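Local coordinates for organic hydroperoxide resistance protein (Legionella pneumophila, PDB 6MJN) that probably reduces organic hydroperoxides by means of reactive cysteine thiols, so protecting the bacterium against oxidative damage, at residues S67-V72 / E118-K123; I78-V83 / A107-L112; S87-Y92 / F99-A104. All blocks are in the same frame, centred on the assembly; numbering follows the deposited sequence. Where two conformers were deposited one is given.

Contact 1. Residues S67-V72 / E118-K123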
loop_
_atom_site.group_PDB
_atom_site.type_symbol
_atom_site.label_atom_id
_atom_site.label_comp_id
_atom_site.label_asym_id
_atom_site.label_seq_id
_atom_site.Cartn_x
_atom_site.Cartn_y
_atom_site.Cartn_z
ATOM N N SER B 67 7.625 -11.925 -2.637
ATOM C CA SER B 67 8.568 -12.268 -1.582
ATOM C C SER B 67 8.037 -13.386 -0.695
ATOM O O SER B 67 8.799 -14.254 -0.259
ATOM C CB SER B 67 8.880 -11.026 -0.746
ATOM O OG SER B 67 9.788 -11.333 0.287
ATOM N N ALA B 68 6.735 -13.381 -0.402
ATOM C CA ALA B 68 6.175 -14.420 0.460
ATOM C C ALA B 68 6.179 -15.786 -0.223
ATOM O O ALA B 68 6.385 -16.814 0.436
ATOM C CB ALA B 68 4.758 -14.047 0.888
ATOM N N ILE B 69 5.924 -15.814 -1.535
ATOM C CA ILE B 69 6.091 -17.045 -2.309
ATOM C C ILE B 69 7.523 -17.554 -2.196
ATOM O O ILE B 69 7.766 -18.737 -1.923
ATOM C CB ILE B 69 5.702 -16.819 -3.782
ATOM C CG1 ILE B 69 4.205 -16.525 -3.910
ATOM C CG2 ILE B 69 6.115 -18.041 -4.621
ATOM C CD1 ILE B 69 3.748 -16.228 -5.379
ATOM N N ARG B 70 8.499 -16.674 -2.440
ATOM C CA ARG B 70 9.891 -17.105 -2.361
ATOM C C ARG B 70 10.235 -17.586 -0.955
ATOM O O ARG B 70 10.980 -18.558 -0.791
ATOM C CB ARG B 70 10.826 -15.975 -2.801
ATOM C CG ARG B 70 10.673 -15.606 -4.266
ATOM C CD ARG B 70 11.726 -14.620 -4.740
ATOM N NE ARG B 70 11.469 -14.158 -6.103
ATOM C CZ ARG B 70 11.989 -14.711 -7.199
ATOM N NH1 ARG B 70 12.805 -15.756 -7.106
ATOM N NH2 ARG B 70 11.690 -14.214 -8.396
ATOM N N HIS B 71 9.668 -16.944 0.073
ATOM C CA HIS B 71 9.993 -17.326 1.448
ATOM C C HIS B 71 9.432 -18.705 1.789
ATOM O O HIS B 71 10.138 -19.556 2.344
ATOM C CB HIS B 71 9.461 -16.264 2.421
ATOM C CG HIS B 71 9.539 -16.673 3.860
ATOM N ND1 HIS B 71 10.702 -16.590 4.595
ATOM C CD2 HIS B 71 8.601 -17.175 4.700
ATOM C CE1 HIS B 71 10.477 -17.022 5.825
ATOM N NE2 HIS B 71 9.212 -17.389 5.912
ATOM N N VAL B 72 8.157 -18.942 1.473
ATOM C CA VAL B 72 7.564 -20.247 1.744
ATOM C C VAL B 72 8.316 -21.346 0.998
ATOM O O VAL B 72 8.576 -22.421 1.546
ATOM C CB VAL B 72 6.067 -20.236 1.378
ATOM C CG1 VAL B 72 5.497 -21.656 1.404
ATOM C CG2 VAL B 72 5.306 -19.344 2.328
ATOM N N GLU B 118 -0.448 -24.091 -6.836
ATOM C CA GLU B 118 -1.642 -23.591 -6.156
ATOM C C GLU B 118 -1.499 -23.695 -4.645
ATOM O O GLU B 118 -1.922 -22.792 -3.913
ATOM C CB GLU B 118 -2.885 -24.335 -6.646
ATOM C CG GLU B 118 -3.119 -24.056 -8.116
ATOM C CD GLU B 118 -4.307 -24.741 -8.722
ATOM O OE1 GLU B 118 -4.752 -25.788 -8.201
ATOM O OE2 GLU B 118 -4.774 -24.223 -9.755
ATOM N N ALA B 119 -0.903 -24.785 -4.156
ATOM C CA ALA B 119 -0.707 -24.924 -2.714
ATOM C C ALA B 119 0.329 -23.932 -2.190
ATOM O O ALA B 119 0.200 -23.415 -1.070
ATOM C CB ALA B 119 -0.294 -26.359 -2.381
ATOM N N LEU B 120 1.383 -23.679 -2.969
ATOM C CA LEU B 120 2.413 -22.746 -2.530
ATOM C C LEU B 120 1.858 -21.332 -2.424
ATOM O O LEU B 120 2.114 -20.626 -1.437
ATOM C CB LEU B 120 3.596 -22.806 -3.500
ATOM C CG LEU B 120 4.654 -21.705 -3.483
ATOM C CD1 LEU B 120 5.266 -21.522 -2.104
ATOM C CD2 LEU B 120 5.731 -22.065 -4.484
ATOM N N VAL B 121 1.095 -20.907 -3.432
ATOM C CA VAL B 121 0.490 -19.578 -3.417
ATOM C C VAL B 121 -0.461 -19.439 -2.238
ATOM O O VAL B 121 -0.497 -18.394 -1.573
ATOM C CB VAL B 121 -0.198 -19.314 -4.771
ATOM C CG1 VAL B 121 -1.221 -18.161 -4.675
ATOM C CG2 VAL B 121 0.872 -19.058 -5.827
ATOM N N ALA B 122 -1.231 -20.492 -1.940
ATOM C CA ALA B 122 -2.144 -20.427 -0.801
ATOM C C ALA B 122 -1.391 -20.190 0.502
ATOM O O ALA B 122 -1.847 -19.423 1.359
ATOM C CB ALA B 122 -2.975 -21.707 -0.706
ATOM N N LYS B 123 -0.250 -20.862 0.680
ATOM C CA LYS B 123 0.544 -20.670 1.891
ATOM C C LYS B 123 1.144 -19.275 1.941
ATOM O O LYS B 123 1.203 -18.659 3.014
ATOM C CB LYS B 123 1.654 -21.718 1.968
ATOM C CG LYS B 123 1.182 -23.133 2.194
ATOM C CD LYS B 123 2.383 -24.046 2.430
ATOM C CE LYS B 123 2.019 -25.522 2.335
ATOM N NZ LYS B 123 1.721 -25.905 0.937
#
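Between I69 and L120 no ring takes part; the flat group most closely met is the I69 carbonyl, with L120 CD1 3.7 Å from I69 O. L120 CD1 is also pressed against V72, 3.5 Å from V72 CG1, so one methyl touches two residues about a helical turn apart. L120 has CG anti to its backbone N (chi1 165°), which swings the branched end across to residues 67-72 although its CB points neither at the other helix nor away from it. Its second methyl, CD2, meets I69 CG2 at 4.0 Å, the two side chains crossing at about a right angle. V72 and L120 instead slide past each other in opposite directions. I69 CD1 runs on beside V121 CG2 at 4.1 Å, both side chains pointing the same way, toward the sheet, where they touch A107. At the exposed margin, V72 CG1 rests on K123 CB at 3.9 Å, while the lysine chain leads its amino group away. No hydrogen bond spans the segments, so the interface is held by apolar contact. The local axes pass 8.9 Å apart at an angle of 112°. Two helices crossing steeply on one face of the 82-93/99-110/140-146 sheet, the longer one also touching C128 through A68, are consistent with the OsmC-like fold.

Contact 2. Residues I78-V83 / A107-L112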
loop_
_atom_site.group_PDB
_atom_site.type_symbol
_atom_site.label_atom_id
_atom_site.label_comp_id
_atom_site.label_asym_id
_atom_site.label_seq_id
_atom_site.Cartn_x
_atom_site.Cartn_y
_atom_site.Cartn_z
ATOM N N ILE B 78 11.071 -26.189 -1.508
ATOM C CA ILE B 78 10.313 -26.377 -2.741
ATOM C C ILE B 78 11.150 -25.862 -3.902
ATOM O O ILE B 78 11.776 -24.797 -3.807
ATOM C CB ILE B 78 8.951 -25.654 -2.664
ATOM C CG1 ILE B 78 7.975 -26.434 -1.778
ATOM C CG2 ILE B 78 8.358 -25.433 -4.044
ATOM C CD1 ILE B 78 6.661 -25.713 -1.539
ATOM N N SER B 79 11.149 -26.612 -5.007
ATOM C CA SER B 79 12.037 -26.355 -6.146
ATOM C C SER B 79 11.438 -25.292 -7.073
ATOM O O SER B 79 10.990 -25.562 -8.191
ATOM C CB SER B 79 12.318 -27.654 -6.894
ATOM O OG SER B 79 11.119 -28.261 -7.345
ATOM N N LEU B 80 11.462 -24.050 -6.584
ATOM C CA LEU B 80 11.065 -22.894 -7.378
ATOM C C LEU B 80 12.197 -22.456 -8.285
ATOM O O LEU B 80 13.304 -22.178 -7.818
ATOM C CB LEU B 80 10.686 -21.714 -6.484
ATOM C CG LEU B 80 9.250 -21.590 -6.035
ATOM C CD1 LEU B 80 8.893 -20.120 -5.902
ATOM C CD2 LEU B 80 8.380 -22.276 -7.034
ATOM N N GLU B 81 11.916 -22.360 -9.577
ATOM C CA GLU B 81 12.916 -21.787 -10.466
ATOM C C GLU B 81 12.748 -20.276 -10.567
ATOM O O GLU B 81 13.707 -19.531 -10.343
ATOM C CB GLU B 81 12.840 -22.440 -11.852
ATOM C CG GLU B 81 13.042 -23.945 -11.843
ATOM C CD GLU B 81 12.928 -24.553 -13.231
ATOM O OE1 GLU B 81 12.978 -23.793 -14.220
ATOM O OE2 GLU B 81 12.786 -25.791 -13.332
ATOM N N ASP B 82 11.541 -19.811 -10.882
ATOM C CA ASP B 82 11.272 -18.384 -10.996
ATOM C C ASP B 82 9.828 -18.103 -10.589
ATOM O O ASP B 82 8.988 -19.005 -10.528
ATOM C CB ASP B 82 11.542 -17.883 -12.423
ATOM C CG ASP B 82 11.724 -16.376 -12.494
ATOM O OD1 ASP B 82 11.824 -15.726 -11.429
ATOM O OD2 ASP B 82 11.764 -15.840 -13.623
ATOM N N VAL B 83 9.553 -16.837 -10.292
ATOM C CA VAL B 83 8.190 -16.392 -10.027
ATOM C C VAL B 83 8.088 -14.925 -10.415
ATOM O O VAL B 83 9.012 -14.140 -10.182
ATOM C CB VAL B 83 7.793 -16.612 -8.547
ATOM C CG1 VAL B 83 8.751 -15.890 -7.620
ATOM C CG2 VAL B 83 6.371 -16.115 -8.286
ATOM N N ALA B 107 -0.180 -15.229 -9.813
ATOM C CA ALA B 107 1.210 -15.647 -9.721
ATOM C C ALA B 107 1.604 -16.452 -10.955
ATOM O O ALA B 107 0.822 -17.266 -11.453
ATOM C CB ALA B 107 1.436 -16.465 -8.448
ATOM N N HIS B 108 2.811 -16.208 -11.463
ATOM C CA HIS B 108 3.398 -17.015 -12.532
ATOM C C HIS B 108 4.643 -17.690 -11.971
ATOM O O HIS B 108 5.651 -17.031 -11.706
ATOM C CB HIS B 108 3.735 -16.166 -13.757
ATOM C CG HIS B 108 4.308 -16.948 -14.903
ATOM N ND1 HIS B 108 4.479 -16.404 -16.157
ATOM C CD2 HIS B 108 4.741 -18.228 -14.987
ATOM C CE1 HIS B 108 4.999 -17.311 -16.962
ATOM N NE2 HIS B 108 5.171 -18.426 -16.276
ATOM N N ILE B 109 4.572 -19.017 -11.819
ATOM C CA ILE B 109 5.584 -19.809 -11.123
ATOM C C ILE B 109 6.189 -20.821 -12.092
ATOM O O ILE B 109 5.455 -21.515 -12.799
ATOM C CB ILE B 109 4.955 -20.521 -9.906
ATOM C CG1 ILE B 109 4.515 -19.501 -8.852
ATOM C CG2 ILE B 109 5.911 -21.523 -9.302
ATOM C CD1 ILE B 109 3.822 -20.112 -7.663
ATOM N N THR B 110 7.530 -20.872 -12.164
ATOM C CA THR B 110 8.247 -21.857 -12.963
ATOM C C THR B 110 8.826 -22.927 -12.045
ATOM O O THR B 110 9.374 -22.613 -10.986
ATOM C CB THR B 110 9.393 -21.207 -13.765
ATOM O OG1 THR B 110 8.943 -19.971 -14.339
ATOM C CG2 THR B 110 9.885 -22.130 -14.875
ATOM N N GLY B 111 8.724 -24.192 -12.463
ATOM C CA GLY B 111 9.397 -25.286 -11.784
ATOM C C GLY B 111 8.494 -26.218 -11.001
ATOM O O GLY B 111 8.985 -27.220 -10.468
ATOM N N LEU B 112 7.203 -25.924 -10.919
ATOM C CA LEU B 112 6.241 -26.732 -10.186
ATOM C C LEU B 112 5.110 -27.135 -11.115
ATOM O O LEU B 112 4.846 -26.466 -12.123
ATOM C CB LEU B 112 5.656 -25.960 -9.000
ATOM C CG LEU B 112 6.651 -25.445 -7.966
ATOM C CD1 LEU B 112 5.888 -24.686 -6.888
ATOM C CD2 LEU B 112 7.438 -26.581 -7.378
#
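Two backbone hydrogen bonds hold T110 between E81 and D82: E81 N donates to T110 O at 2.9 Å, and T110 N donates to D82 O, also at 2.9 Å, in a nearly straight bond (175° at the hydrogen). One residue facing two consecutive ones is a classic beta bulge, and it lies at the open end of the hairpin formed by strands 82-93 and 99-110. Next to it V83 and I109 form a non-hydrogen-bonded antiparallel pair: V83 makes a CA-H...O contact, CA to H108 O 3.1 Å, and V83 CG2 lies alongside I109 CG1 at 3.9 Å. On the helix-facing side, L80 CD2 is wedged between two apolar neighbours, at 3.4 Å from I109 CG2 and 3.5 Å from L112 CD1. Both are tighter than usual van der Waals contact, and the unusual chi2 of L80 (-147°) is consistent with a tight fit, though the placement of the methyl may be uncertain. L112 also receives I78, whose CG2 crosses at about a right angle to reach L112 CD2 at 3.6 Å. E81 extends its carboxylate over G111, with OE2 3.8 Å from G111 CA, where the backbone turns with a positive phi (108°). Further out, L80 is backed by I69 and A73 of helix 53-76 and by L120 of helix 114-125, while I109 leans on V121. D82 OD1 takes a weak bond from V83 N and a long, weak ion pair from R70.

Contact 3. Residues S87-Y92 / F99-A104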
loop_
_atom_site.group_PDB
_atom_site.type_symbol
_atom_site.label_atom_id
_atom_site.label_comp_id
_atom_site.label_asym_id
_atom_site.label_seq_id
_atom_site.Cartn_x
_atom_site.Cartn_y
_atom_site.Cartn_z
ATOM N N SER B 87 -0.508 -7.855 -9.697
ATOM C CA SER B 87 -1.599 -7.429 -8.828
ATOM C C SER B 87 -2.479 -6.479 -9.618
ATOM O O SER B 87 -1.982 -5.626 -10.352
ATOM C CB SER B 87 -1.087 -6.721 -7.574
ATOM O OG SER B 87 -0.504 -5.490 -7.937
ATOM N N GLU B 88 -3.784 -6.646 -9.497
ATOM C CA GLU B 88 -4.717 -5.724 -10.120
ATOM C C GLU B 88 -5.580 -5.136 -9.018
ATOM O O GLU B 88 -6.233 -5.878 -8.276
ATOM C CB GLU B 88 -5.559 -6.433 -11.163
ATOM C CG GLU B 88 -6.614 -5.541 -11.776
ATOM C CD GLU B 88 -7.511 -6.317 -12.717
ATOM O OE1 GLU B 88 -6.984 -6.930 -13.661
ATOM O OE2 GLU B 88 -8.737 -6.335 -12.493
ATOM N N VAL B 89 -5.563 -3.818 -8.898
ATOM C CA VAL B 89 -6.220 -3.122 -7.797
ATOM C C VAL B 89 -7.276 -2.202 -8.383
ATOM O O VAL B 89 -6.993 -1.430 -9.310
ATOM C CB VAL B 89 -5.209 -2.341 -6.945
ATOM C CG1 VAL B 89 -5.932 -1.357 -5.983
ATOM C CG2 VAL B 89 -4.318 -3.341 -6.171
ATOM N N SER B 90 -8.501 -2.317 -7.875
ATOM C CA SER B 90 -9.603 -1.497 -8.350
ATOM C C SER B 90 -10.152 -0.667 -7.198
ATOM O O SER B 90 -10.154 -1.091 -6.038
ATOM C CB SER B 90 -10.725 -2.348 -8.953
ATOM O OG SER B 90 -10.295 -2.924 -10.162
ATOM N N LEU B 91 -10.629 0.521 -7.540
ATOM C CA LEU B 91 -11.249 1.421 -6.589
ATOM C C LEU B 91 -12.759 1.356 -6.800
ATOM O O LEU B 91 -13.232 1.378 -7.948
ATOM C CB LEU B 91 -10.709 2.843 -6.784
ATOM C CG LEU B 91 -11.309 3.963 -5.932
ATOM C CD1 LEU B 91 -10.914 3.777 -4.468
ATOM C CD2 LEU B 91 -10.833 5.317 -6.448
ATOM N N TYR B 92 -13.510 1.230 -5.701
ATOM C CA TYR B 92 -14.971 1.206 -5.762
ATOM C C TYR B 92 -15.553 2.216 -4.779
ATOM O O TYR B 92 -14.969 2.497 -3.726
ATOM C CB TYR B 92 -15.537 -0.194 -5.430
ATOM C CG TYR B 92 -14.998 -1.321 -6.283
ATOM C CD1 TYR B 92 -13.840 -2.010 -5.914
ATOM C CD2 TYR B 92 -15.651 -1.706 -7.451
ATOM C CE1 TYR B 92 -13.345 -3.058 -6.695
ATOM C CE2 TYR B 92 -15.164 -2.730 -8.244
ATOM C CZ TYR B 92 -14.010 -3.407 -7.859
ATOM O OH TYR B 92 -13.515 -4.437 -8.631
ATOM N N PHE B 99 -14.736 4.983 0.076
ATOM C CA PHE B 99 -14.114 4.257 -1.019
ATOM C C PHE B 99 -13.530 2.960 -0.487
ATOM O O PHE B 99 -13.154 2.878 0.684
ATOM C CB PHE B 99 -13.022 5.092 -1.688
ATOM C CG PHE B 99 -13.538 6.357 -2.309
ATOM C CD1 PHE B 99 -14.104 6.340 -3.575
ATOM C CD2 PHE B 99 -13.485 7.558 -1.616
ATOM C CE1 PHE B 99 -14.598 7.506 -4.145
ATOM C CE2 PHE B 99 -13.978 8.726 -2.183
ATOM C CZ PHE B 99 -14.534 8.694 -3.447
ATOM N N LYS B 100 -13.470 1.943 -1.350
ATOM C CA LYS B 100 -12.850 0.678 -0.978
ATOM C C LYS B 100 -12.040 0.121 -2.139
ATOM O O LYS B 100 -12.254 0.460 -3.306
ATOM C CB LYS B 100 -13.895 -0.370 -0.534
ATOM C CG LYS B 100 -14.727 -0.940 -1.656
ATOM C CD LYS B 100 -15.676 -2.029 -1.145
ATOM C CE LYS B 100 -16.680 -2.462 -2.216
ATOM N NZ LYS B 100 -17.565 -3.576 -1.760
ATOM N N LEU B 101 -11.111 -0.762 -1.796
ATOM C CA LEU B 101 -10.264 -1.450 -2.762
ATOM C C LEU B 101 -10.737 -2.890 -2.961
ATOM O O LEU B 101 -11.271 -3.517 -2.037
ATOM C CB LEU B 101 -8.802 -1.452 -2.290
ATOM C CG LEU B 101 -8.142 -0.092 -2.002
ATOM C CD1 LEU B 101 -6.713 -0.320 -1.538
ATOM C CD2 LEU B 101 -8.164 0.749 -3.243
ATOM N N GLY B 102 -10.557 -3.392 -4.190
ATOM C CA GLY B 102 -10.590 -4.819 -4.466
ATOM C C GLY B 102 -9.344 -5.215 -5.211
ATOM O O GLY B 102 -8.701 -4.396 -5.878
ATOM N N VAL B 103 -8.958 -6.497 -5.093
ATOM C CA VAL B 103 -7.650 -6.966 -5.564
ATOM C C VAL B 103 -7.791 -8.333 -6.221
ATOM O O VAL B 103 -8.478 -9.219 -5.696
ATOM C CB VAL B 103 -6.619 -7.068 -4.408
ATOM C CG1 VAL B 103 -5.229 -7.509 -4.934
ATOM C CG2 VAL B 103 -6.512 -5.769 -3.622
ATOM N N ALA B 104 -7.123 -8.509 -7.367
ATOM C CA ALA B 104 -6.894 -9.818 -7.967
ATOM C C ALA B 104 -5.392 -10.017 -8.082
ATOM O O ALA B 104 -4.687 -9.126 -8.565
ATOM C CB ALA B 104 -7.563 -9.942 -9.346
#
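E88, S90 and Y92 form hydrogen-bonded antiparallel pairs with A104, G102 and K100, each through two backbone bonds, while V89 with V103 and L91 with L101 make the intervening non-hydrogen-bonded pairs. The shortest bonds are E88 N to A104 O and Y92 N to K100 O, both 2.8 Å. On the face carrying V89, L91, L101 and V103, V89 touches two neighbours, one with each methyl: its CG1 meets L101 CD2 at 4.1 Å and its CG2 lies beside V103 CG2 at 4.1 Å. L91 CD1 reaches F99 CB at 3.7 Å. On the face of E88, S90 and Y92, the tyrosine ring leans across the neighbouring strand (chi1 -55°) and turns its edge to the G102 backbone, with CE1 3.8 Å from G102 N in the ring plane; G102, at that edge, has no side chain. K100, with CG between its backbone N and carbonyl carbon (chi1 73°), runs past Y92, its CG 3.9 Å from Y92 CB. V89 is backed by F57 and A58, and V103 by Y61, of helix 53-76. S90 OG is hydrogen-bonded to T14 OG1 of the second subunit. Within residues 87-92 the hairpin's bonds use the N-H and C=O of E88, S90 and Y92, and residues 87-91 also pair with a strand of the second subunit, so the sheet runs on through the dimer interface.

Contacts 2 and 3 lie toward the two ends of one hairpin, strands 82-93 and 99-110, with centres about 26 Å apart: contact 3 near the turn and contact 2 at the open end. Helix 53-76 leads into this hairpin and helix 114-125 leaves it, and contact 1 joins the two helices. Along the chain the contacts are nested, 3 inside 2 inside 1. Contact 1 lies about 10 Å from contact 2, centre to centre, and touches it through L120 against L112. Contact 3 is about 22 Å from contact 1, centre to centre, without touching it. Contact 2 packs against both helices of its own chain; contact 3 also carries the ladder to the second subunit.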